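Tyrocidine synthetase 3 (Brevibacillus brevis, PDB 2JGP) forms part of a nonribosomal peptide synthetase, its carrier and condensation domains probably holding the growing chain and joining amino acids by peptide bonds in tyrocidine biosynthesis. Local coordinates at residues R135-H147 and E236-L249. Residues are numbered along the deposited sequence; the frame is centred on the assembly and turned at random.
Sequences RVEAAFQRLIARH and EWVQLYQGDVLPEL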
ATOM      1  N   ARG A 135     -26.980   1.334 -19.995  1.00 64.84           N
ATOM      2  CA  ARG A 135     -26.250   0.202 -19.411  1.00 64.54           C
ATOM      3  C   ARG A 135     -25.063   0.660 -18.570  1.00 63.89           C
ATOM      4  O   ARG A 135     -24.773   0.058 -17.536  1.00 63.45           O
ATOM      5  CB  ARG A 135     -25.773  -0.779 -20.485  1.00 64.88           C
ATOM      6  CG  ARG A 135     -26.858  -1.736 -20.962  1.00 66.03           C
ATOM      7  CD  ARG A 135     -26.292  -3.106 -21.342  1.00 67.97           C
ATOM      8  NE  ARG A 135     -25.745  -3.143 -22.696  1.00 69.22           N
ATOM      9  CZ  ARG A 135     -25.052  -4.162 -23.206  1.00 70.85           C
ATOM     10  NH1 ARG A 135     -24.785  -5.245 -22.475  1.00 71.36           N
ATOM     11  NH2 ARG A 135     -24.607  -4.095 -24.457  1.00 71.17           N
ATOM     12  N   VAL A 136     -24.376   1.709 -19.021  1.00 63.08           N
ATOM     13  CA  VAL A 136     -23.303   2.315 -18.230  1.00 62.65           C
ATOM     14  C   VAL A 136     -23.847   2.656 -16.849  1.00 62.34           C
ATOM     15  O   VAL A 136     -23.305   2.217 -15.837  1.00 62.25           O
ATOM     16  CB  VAL A 136     -22.735   3.593 -18.901  1.00 62.45           C
ATOM     17  CG1 VAL A 136     -21.742   4.303 -17.978  1.00 62.32           C
ATOM     18  CG2 VAL A 136     -22.082   3.249 -20.233  1.00 62.65           C
ATOM     19  N   GLU A 137     -24.941   3.415 -16.832  1.00 62.05           N
ATOM     20  CA  GLU A 137     -25.612   3.820 -15.597  1.00 61.90           C
ATOM     21  C   GLU A 137     -26.013   2.624 -14.736  1.00 61.82           C
ATOM     22  O   GLU A 137     -25.777   2.619 -13.525  1.00 61.70           O
ATOM     23  CB  GLU A 137     -26.857   4.651 -15.923  1.00 61.89           C
ATOM     24  CG  GLU A 137     -27.511   5.280 -14.707  1.00 62.38           C
ATOM     25  CD  GLU A 137     -28.722   6.109 -15.065  1.00 62.92           C
ATOM     26  OE1 GLU A 137     -29.685   5.537 -15.613  1.00 62.84           O
ATOM     27  OE2 GLU A 137     -28.708   7.333 -14.798  1.00 63.10           O
ATOM     28  N   ALA A 138     -26.614   1.617 -15.370  1.00 61.57           N
ATOM     29  CA  ALA A 138     -27.111   0.431 -14.668  1.00 61.58           C
ATOM     30  C   ALA A 138     -25.999  -0.358 -13.981  1.00 61.51           C
ATOM     31  O   ALA A 138     -26.197  -0.888 -12.887  1.00 61.40           O
ATOM     32  CB  ALA A 138     -27.868  -0.469 -15.630  1.00 61.52           C
ATOM     33  N   ALA A 139     -24.838  -0.442 -14.628  1.00 61.52           N
ATOM     34  CA  ALA A 139     -23.681  -1.121 -14.045  1.00 61.42           C
ATOM     35  C   ALA A 139     -23.212  -0.398 -12.785  1.00 61.39           C
ATOM     36  O   ALA A 139     -22.915  -1.038 -11.775  1.00 61.14           O
ATOM     37  CB  ALA A 139     -22.548  -1.230 -15.063  1.00 61.45           C
ATOM     38  N   PHE A 140     -23.160   0.934 -12.833  1.00 61.32           N
ATOM     39  CA  PHE A 140     -22.800   1.723 -11.649  1.00 61.33           C
ATOM     40  C   PHE A 140     -23.821   1.596 -10.521  1.00 61.08           C
ATOM     41  O   PHE A 140     -23.454   1.586  -9.345  1.00 60.93           O
ATOM     42  CB  PHE A 140     -22.598   3.200 -12.011  1.00 61.61           C
ATOM     43  CG  PHE A 140     -21.224   3.507 -12.530  1.00 62.18           C
ATOM     44  CD1 PHE A 140     -20.131   3.502 -11.672  1.00 62.63           C
ATOM     45  CD2 PHE A 140     -21.016   3.789 -13.872  1.00 62.93           C
ATOM     46  CE1 PHE A 140     -18.857   3.779 -12.141  1.00 62.84           C
ATOM     47  CE2 PHE A 140     -19.745   4.064 -14.350  1.00 63.27           C
ATOM     48  CZ  PHE A 140     -18.663   4.061 -13.483  1.00 63.11           C
ATOM     49  N   GLN A 141     -25.097   1.513 -10.873  1.00 60.97           N
ATOM     50  CA  GLN A 141     -26.153   1.345  -9.879  1.00 61.11           C
ATOM     51  C   GLN A 141     -25.984   0.016  -9.150  1.00 61.31           C
ATOM     52  O   GLN A 141     -26.110  -0.047  -7.919  1.00 61.20           O
ATOM     53  CB  GLN A 141     -27.534   1.444 -10.536  1.00 61.18           C
ATOM     54  CG  GLN A 141     -27.893   2.880 -10.933  1.00 61.26           C
ATOM     55  CD  GLN A 141     -29.199   2.992 -11.702  1.00 62.19           C
ATOM     56  OE1 GLN A 141     -29.894   4.002 -11.608  1.00 64.06           O
ATOM     57  NE2 GLN A 141     -29.535   1.964 -12.464  1.00 61.46           N
ATOM     58  N   ARG A 142     -25.670  -1.032  -9.907  1.00 61.40           N
ATOM     59  CA  ARG A 142     -25.373  -2.341  -9.326  1.00 61.83           C
ATOM     60  C   ARG A 142     -24.117  -2.302  -8.453  1.00 61.56           C
ATOM     61  O   ARG A 142     -24.106  -2.887  -7.375  1.00 61.60           O
ATOM     62  CB  ARG A 142     -25.236  -3.410 -10.414  1.00 62.04           C
ATOM     63  CG  ARG A 142     -26.565  -3.830 -11.037  1.00 63.66           C
ATOM     64  CD  ARG A 142     -26.413  -5.083 -11.886  1.00 65.05           C
ATOM     65  NE  ARG A 142     -27.706  -5.662 -12.257  1.00 66.98           N
ATOM     66  CZ  ARG A 142     -28.509  -5.200 -13.214  1.00 68.15           C
ATOM     67  NH1 ARG A 142     -28.180  -4.127 -13.930  1.00 69.08           N
ATOM     68  NH2 ARG A 142     -29.662  -5.814 -13.459  1.00 68.83           N
ATOM     69  N   LEU A 143     -23.073  -1.607  -8.910  1.00 61.51           N
ATOM     70  CA  LEU A 143     -21.844  -1.447  -8.120  1.00 61.35           C
ATOM     71  C   LEU A 143     -22.133  -0.785  -6.785  1.00 60.90           C
ATOM     72  O   LEU A 143     -21.620  -1.211  -5.747  1.00 60.61           O
ATOM     73  CB  LEU A 143     -20.800  -0.599  -8.858  1.00 61.69           C
ATOM     74  CG  LEU A 143     -19.908  -1.243  -9.924  1.00 62.71           C
ATOM     75  CD1 LEU A 143     -18.919  -0.190 -10.415  1.00 63.90           C
ATOM     76  CD2 LEU A 143     -19.169  -2.462  -9.382  1.00 63.18           C
ATOM     77  N   ILE A 144     -22.934   0.279  -6.832  1.00 60.42           N
ATOM     78  CA  ILE A 144     -23.334   1.011  -5.633  1.00 59.97           C
ATOM     79  C   ILE A 144     -24.132   0.112  -4.689  1.00 59.87           C
ATOM     80  O   ILE A 144     -23.912   0.135  -3.484  1.00 59.40           O
ATOM     81  CB  ILE A 144     -24.154   2.268  -5.992  1.00 60.06           C
ATOM     82  CG1 ILE A 144     -23.269   3.286  -6.723  1.00 60.04           C
ATOM     83  CG2 ILE A 144     -24.733   2.908  -4.737  1.00 59.70           C
ATOM     84  CD1 ILE A 144     -24.049   4.362  -7.460  1.00 59.61           C
ATOM     85  N   ALA A 145     -25.049  -0.684  -5.242  1.00 59.72           N
ATOM     86  CA  ALA A 145     -25.789  -1.673  -4.448  1.00 60.02           C
ATOM     87  C   ALA A 145     -24.859  -2.724  -3.835  1.00 60.13           C
ATOM     88  O   ALA A 145     -25.059  -3.148  -2.695  1.00 60.19           O
ATOM     89  CB  ALA A 145     -26.857  -2.357  -5.303  1.00 59.80           C
ATOM     90  N   ARG A 146     -23.847  -3.133  -4.596  1.00 60.35           N
ATOM     91  CA  ARG A 146     -22.922  -4.195  -4.179  1.00 60.54           C
ATOM     92  C   ARG A 146     -21.959  -3.780  -3.071  1.00 60.36           C
ATOM     93  O   ARG A 146     -21.698  -4.557  -2.149  1.00 60.02           O
ATOM     94  CB  ARG A 146     -22.117  -4.685  -5.390  1.00 60.70           C
ATOM     95  CG  ARG A 146     -20.991  -5.664  -5.080  1.00 61.12           C
ATOM     96  CD  ARG A 146     -20.391  -6.190  -6.380  1.00 62.58           C
ATOM     97  NE  ARG A 146     -19.149  -6.937  -6.177  1.00 62.68           N
ATOM     98  CZ  ARG A 146     -19.089  -8.185  -5.719  1.00 62.50           C
ATOM     99  NH1 ARG A 146     -20.189  -8.828  -5.357  1.00 62.82           N
ATOM    100  NH2 ARG A 146     -17.913  -8.778  -5.593  1.00 63.11           N
ATOM    101  N   HIS A 147     -21.414  -2.571  -3.175  1.00 60.70           N
ATOM    102  CA  HIS A 147     -20.332  -2.131  -2.297  1.00 60.70           C
ATOM    103  C   HIS A 147     -20.824  -1.119  -1.269  1.00 60.70           C
ATOM    104  O   HIS A 147     -21.158   0.009  -1.622  1.00 60.33           O
ATOM    105  CB  HIS A 147     -19.201  -1.528  -3.139  1.00 60.88           C
ATOM    106  CG  HIS A 147     -18.524  -2.518  -4.033  1.00 60.76           C
ATOM    107  ND1 HIS A 147     -17.793  -3.581  -3.546  1.00 61.79           N
ATOM    108  CD2 HIS A 147     -18.476  -2.617  -5.382  1.00 61.75           C
ATOM    109  CE1 HIS A 147     -17.322  -4.289  -4.556  1.00 62.08           C
ATOM    110  NE2 HIS A 147     -17.720  -3.726  -5.681  1.00 61.88           N
ATOM    111  N   GLU A 236     -15.052  -4.781 -12.128  1.00 63.52           N
ATOM    112  CA  GLU A 236     -16.421  -5.219 -11.869  1.00 63.90           C
ATOM    113  C   GLU A 236     -17.447  -4.443 -12.687  1.00 64.11           C
ATOM    114  O   GLU A 236     -18.494  -4.984 -13.038  1.00 64.22           O
ATOM    115  CB  GLU A 236     -16.739  -5.142 -10.378  1.00 64.03           C
ATOM    116  CG  GLU A 236     -15.918  -6.123  -9.556  1.00 64.14           C
ATOM    117  CD  GLU A 236     -16.390  -6.249  -8.134  1.00 64.99           C
ATOM    118  OE1 GLU A 236     -17.256  -5.456  -7.719  1.00 65.65           O
ATOM    119  OE2 GLU A 236     -15.887  -7.142  -7.422  1.00 66.32           O
ATOM    120  N   TRP A 237     -17.148  -3.180 -12.989  1.00 64.33           N
ATOM    121  CA  TRP A 237     -18.000  -2.388 -13.871  1.00 64.48           C
ATOM    122  C   TRP A 237     -18.058  -3.037 -15.260  1.00 64.35           C
ATOM    123  O   TRP A 237     -19.139  -3.213 -15.830  1.00 64.18           O
ATOM    124  CB  TRP A 237     -17.490  -0.946 -13.980  1.00 64.53           C
ATOM    125  CG  TRP A 237     -18.337  -0.122 -14.893  1.00 65.22           C
ATOM    126  CD1 TRP A 237     -19.500   0.508 -14.578  1.00 65.12           C
ATOM    127  CD2 TRP A 237     -18.109   0.122 -16.287  1.00 65.39           C
ATOM    128  NE1 TRP A 237     -20.012   1.140 -15.688  1.00 65.82           N
ATOM    129  CE2 TRP A 237     -19.176   0.919 -16.750  1.00 65.51           C
ATOM    130  CE3 TRP A 237     -17.105  -0.253 -17.188  1.00 65.62           C
ATOM    131  CZ2 TRP A 237     -19.269   1.350 -18.075  1.00 65.19           C
ATOM    132  CZ3 TRP A 237     -17.197   0.180 -18.508  1.00 65.16           C
ATOM    133  CH2 TRP A 237     -18.273   0.973 -18.935  1.00 64.93           C
ATOM    134  N   VAL A 238     -16.888  -3.396 -15.787  1.00 64.33           N
ATOM    135  CA  VAL A 238     -16.770  -4.085 -17.075  1.00 64.45           C
ATOM    136  C   VAL A 238     -17.547  -5.403 -17.087  1.00 64.52           C
ATOM    137  O   VAL A 238     -18.253  -5.709 -18.055  1.00 64.46           O
ATOM    138  CB  VAL A 238     -15.281  -4.365 -17.421  1.00 64.54           C
ATOM    139  CG1 VAL A 238     -15.156  -5.344 -18.585  1.00 64.49           C
ATOM    140  CG2 VAL A 238     -14.559  -3.060 -17.736  1.00 64.46           C
ATOM    141  N   GLN A 239     -17.410  -6.178 -16.015  1.00 64.50           N
ATOM    142  CA  GLN A 239     -18.132  -7.445 -15.872  1.00 64.45           C
ATOM    143  C   GLN A 239     -19.647  -7.231 -15.789  1.00 64.56           C
ATOM    144  O   GLN A 239     -20.412  -7.909 -16.479  1.00 64.23           O
ATOM    145  CB  GLN A 239     -17.644  -8.208 -14.633  1.00 64.34           C
ATOM    146  CG  GLN A 239     -16.274  -8.852 -14.797  1.00 64.75           C
ATOM    147  CD  GLN A 239     -15.731  -9.409 -13.493  1.00 65.45           C
ATOM    148  OE1 GLN A 239     -15.321  -8.658 -12.609  1.00 67.46           O
ATOM    149  NE2 GLN A 239     -15.723 -10.731 -13.369  1.00 67.00           N
ATOM    150  N   LEU A 240     -20.068  -6.285 -14.949  1.00 64.74           N
ATOM    151  CA  LEU A 240     -21.494  -5.974 -14.779  1.00 65.07           C
ATOM    152  C   LEU A 240     -22.142  -5.450 -16.061  1.00 65.48           C
ATOM    153  O   LEU A 240     -23.282  -5.808 -16.367  1.00 65.50           O
ATOM    154  CB  LEU A 240     -21.705  -4.969 -13.643  1.00 64.93           C
ATOM    155  CG  LEU A 240     -21.487  -5.526 -12.232  1.00 64.83           C
ATOM    156  CD1 LEU A 240     -21.375  -4.386 -11.220  1.00 64.31           C
ATOM    157  CD2 LEU A 240     -22.589  -6.509 -11.842  1.00 63.34           C
ATOM    158  N   TYR A 241     -21.416  -4.614 -16.806  1.00 65.94           N
ATOM    159  CA  TYR A 241     -21.885  -4.130 -18.107  1.00 66.46           C
ATOM    160  C   TYR A 241     -22.155  -5.292 -19.072  1.00 67.02           C
ATOM    161  O   TYR A 241     -23.094  -5.238 -19.867  1.00 67.19           O
ATOM    162  CB  TYR A 241     -20.871  -3.160 -18.725  1.00 66.28           C
ATOM    163  CG  TYR A 241     -21.350  -2.490 -20.003  1.00 66.02           C
ATOM    164  CD1 TYR A 241     -21.927  -1.219 -19.975  1.00 65.87           C
ATOM    165  CD2 TYR A 241     -21.226  -3.126 -21.240  1.00 66.08           C
ATOM    166  CE1 TYR A 241     -22.367  -0.602 -21.145  1.00 65.93           C
ATOM    167  CE2 TYR A 241     -21.663  -2.518 -22.408  1.00 65.95           C
ATOM    168  CZ  TYR A 241     -22.231  -1.255 -22.355  1.00 65.78           C
ATOM    169  OH  TYR A 241     -22.663  -0.648 -23.517  1.00 65.35           O
ATOM    170  N   GLN A 242     -21.328  -6.334 -18.993  1.00 67.78           N
ATOM    171  CA  GLN A 242     -21.506  -7.542 -19.806  1.00 68.41           C
ATOM    172  C   GLN A 242     -22.590  -8.473 -19.252  1.00 68.64           C
ATOM    173  O   GLN A 242     -22.940  -9.464 -19.894  1.00 68.53           O
ATOM    174  CB  GLN A 242     -20.190  -8.319 -19.902  1.00 68.77           C
ATOM    175  CG  GLN A 242     -19.042  -7.561 -20.566  1.00 69.80           C
ATOM    176  CD  GLN A 242     -17.701  -8.254 -20.366  1.00 71.16           C
ATOM    177  OE1 GLN A 242     -17.637  -9.476 -20.222  1.00 73.34           O
ATOM    178  NE2 GLN A 242     -16.626  -7.478 -20.363  1.00 71.06           N
ATOM    179  N   GLY A 243     -23.102  -8.168 -18.061  1.00 69.01           N
ATOM    180  CA  GLY A 243     -24.168  -8.950 -17.440  1.00 69.29           C
ATOM    181  C   GLY A 243     -23.675 -10.121 -16.606  1.00 69.57           C
ATOM    182  O   GLY A 243     -24.448 -11.027 -16.290  1.00 69.63           O
ATOM    183  N   ASP A 244     -22.395 -10.102 -16.236  1.00 69.80           N
ATOM    184  CA  ASP A 244     -21.810 -11.176 -15.430  1.00 69.89           C
ATOM    185  C   ASP A 244     -22.291 -11.103 -13.988  1.00 69.63           C
ATOM    186  O   ASP A 244     -22.674 -10.040 -13.507  1.00 69.45           O
ATOM    187  CB  ASP A 244     -20.277 -11.117 -15.466  1.00 70.06           C
ATOM    188  CG  ASP A 244     -19.705 -11.474 -16.831  1.00 70.87           C
ATOM    189  OD1 ASP A 244     -20.427 -12.072 -17.654  1.00 71.93           O
ATOM    190  OD2 ASP A 244     -18.522 -11.163 -17.077  1.00 73.04           O
ATOM    191  N   VAL A 245     -22.280 -12.252 -13.319  1.00 69.45           N
ATOM    192  CA  VAL A 245     -22.640 -12.345 -11.909  1.00 69.35           C
ATOM    193  C   VAL A 245     -21.356 -12.385 -11.090  1.00 69.30           C
ATOM    194  O   VAL A 245     -20.469 -13.195 -11.359  1.00 69.40           O
ATOM    195  CB  VAL A 245     -23.469 -13.609 -11.620  1.00 69.43           C
ATOM    196  CG1 VAL A 245     -23.950 -13.616 -10.176  1.00 69.15           C
ATOM    197  CG2 VAL A 245     -24.649 -13.702 -12.579  1.00 69.27           C
ATOM    198  N   LEU A 246     -21.261 -11.508 -10.097  1.00 69.09           N
ATOM    199  CA  LEU A 246     -20.054 -11.384  -9.287  1.00 68.95           C
ATOM    200  C   LEU A 246     -20.181 -12.200  -8.000  1.00 69.02           C
ATOM    201  O   LEU A 246     -21.291 -12.387  -7.494  1.00 69.11           O
ATOM    202  CB  LEU A 246     -19.795  -9.914  -8.962  1.00 68.71           C
ATOM    203  CG  LEU A 246     -19.638  -8.991 -10.176  1.00 68.25           C
ATOM    204  CD1 LEU A 246     -19.606  -7.528  -9.739  1.00 67.28           C
ATOM    205  CD2 LEU A 246     -18.391  -9.348 -10.974  1.00 67.46           C
ATOM    206  N   PRO A 247     -19.043 -12.683  -7.461  1.00 68.92           N
ATOM    207  CA  PRO A 247     -19.058 -13.511  -6.251  1.00 68.82           C
ATOM    208  C   PRO A 247     -19.428 -12.712  -5.008  1.00 68.59           C
ATOM    209  O   PRO A 247     -19.108 -11.527  -4.921  1.00 68.49           O
ATOM    210  CB  PRO A 247     -17.615 -14.015  -6.153  1.00 68.90           C
ATOM    211  CG  PRO A 247     -16.810 -12.997  -6.859  1.00 68.93           C
ATOM    212  CD  PRO A 247     -17.673 -12.466  -7.959  1.00 68.94           C
ATOM    213  N   GLU A 248     -20.084 -13.362  -4.052  1.00 68.16           N
ATOM    214  CA  GLU A 248     -20.577 -12.678  -2.856  1.00 68.12           C
ATOM    215  C   GLU A 248     -19.430 -12.206  -1.964  1.00 67.35           C
ATOM    216  O   GLU A 248     -18.393 -12.862  -1.881  1.00 66.97           O
ATOM    217  CB  GLU A 248     -21.511 -13.597  -2.060  1.00 68.35           C
ATOM    218  CG  GLU A 248     -22.787 -13.999  -2.807  1.00 69.81           C
ATOM    219  CD  GLU A 248     -23.729 -12.831  -3.071  1.00 71.38           C
ATOM    220  OE1 GLU A 248     -23.547 -11.746  -2.471  1.00 73.51           O
ATOM    221  OE2 GLU A 248     -24.658 -13.002  -3.889  1.00 73.17           O
ATOM    222  N   LEU A 249     -19.622 -11.060  -1.314  1.00 66.81           N
ATOM    223  CA  LEU A 249     -18.624 -10.493  -0.404  1.00 66.26           C
ATOM    224  C   LEU A 249     -18.923 -10.915   1.031  1.00 66.10           C
ATOM    225  O   LEU A 249     -19.934 -10.509   1.605  1.00 66.18           O
ATOM    226  CB  LEU A 249     -18.617  -8.963  -0.504  1.00 66.09           C
ATOM    227  CG  LEU A 249     -18.210  -8.371  -1.858  1.00 65.72           C
ATOM    228  CD1 LEU A 249     -18.788  -6.966  -2.051  1.00 66.08           C
ATOM    229  CD2 LEU A 249     -16.702  -8.349  -2.001  1.00 65.56           C
TER
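Trp237 is the knob of the helix pair, filling the hollow between Val136, Ala139, Phe140 and Leu143. With CG anti to the backbone N (chi1 179°), its indole reaches across to helix 135-146. Ala139 CB lies 3.5 Å from Trp237 CD1. Trp237 NE1 makes a weak hydrogen bond (3.5 Å) to Val136 O. Trp237 CD1 stands over one face of the Phe140 ring, offset toward its rim, the planes 39° apart in an oblique pair. Beside this knob, Leu240 CD1 presses tightly on Leu143 CD2 at 3.5 Å. At the other flank, the Arg135 guanidinium lies flat on the Tyr241 ring, whose hydroxyl is hydrogen-bonded to Glu132 N. The axes of segments 135-146 and 236-241 approach to 8.7 Å, N-to-C directions 120° apart, packing two condensation-domain helices together; Val136 and Phe140 also touch Leu216 and Thr218 of strand 213-220. Beyond the Schellman turn at Gly243, the chain doubles back to form a slot for Arg146: Leu246 and Leu249 cover opposite faces of its guanidinium, while NH1 and NH2 both bond Pro247 O, which lies in the guanidinium plane. Arg146 NE and NH2 form a side-on salt bridge with Glu236, NE to OE1 at 2.9 Å. From the other face of that carboxylate, His147 NE2 donates to Glu236 OE1 at 2.7 Å.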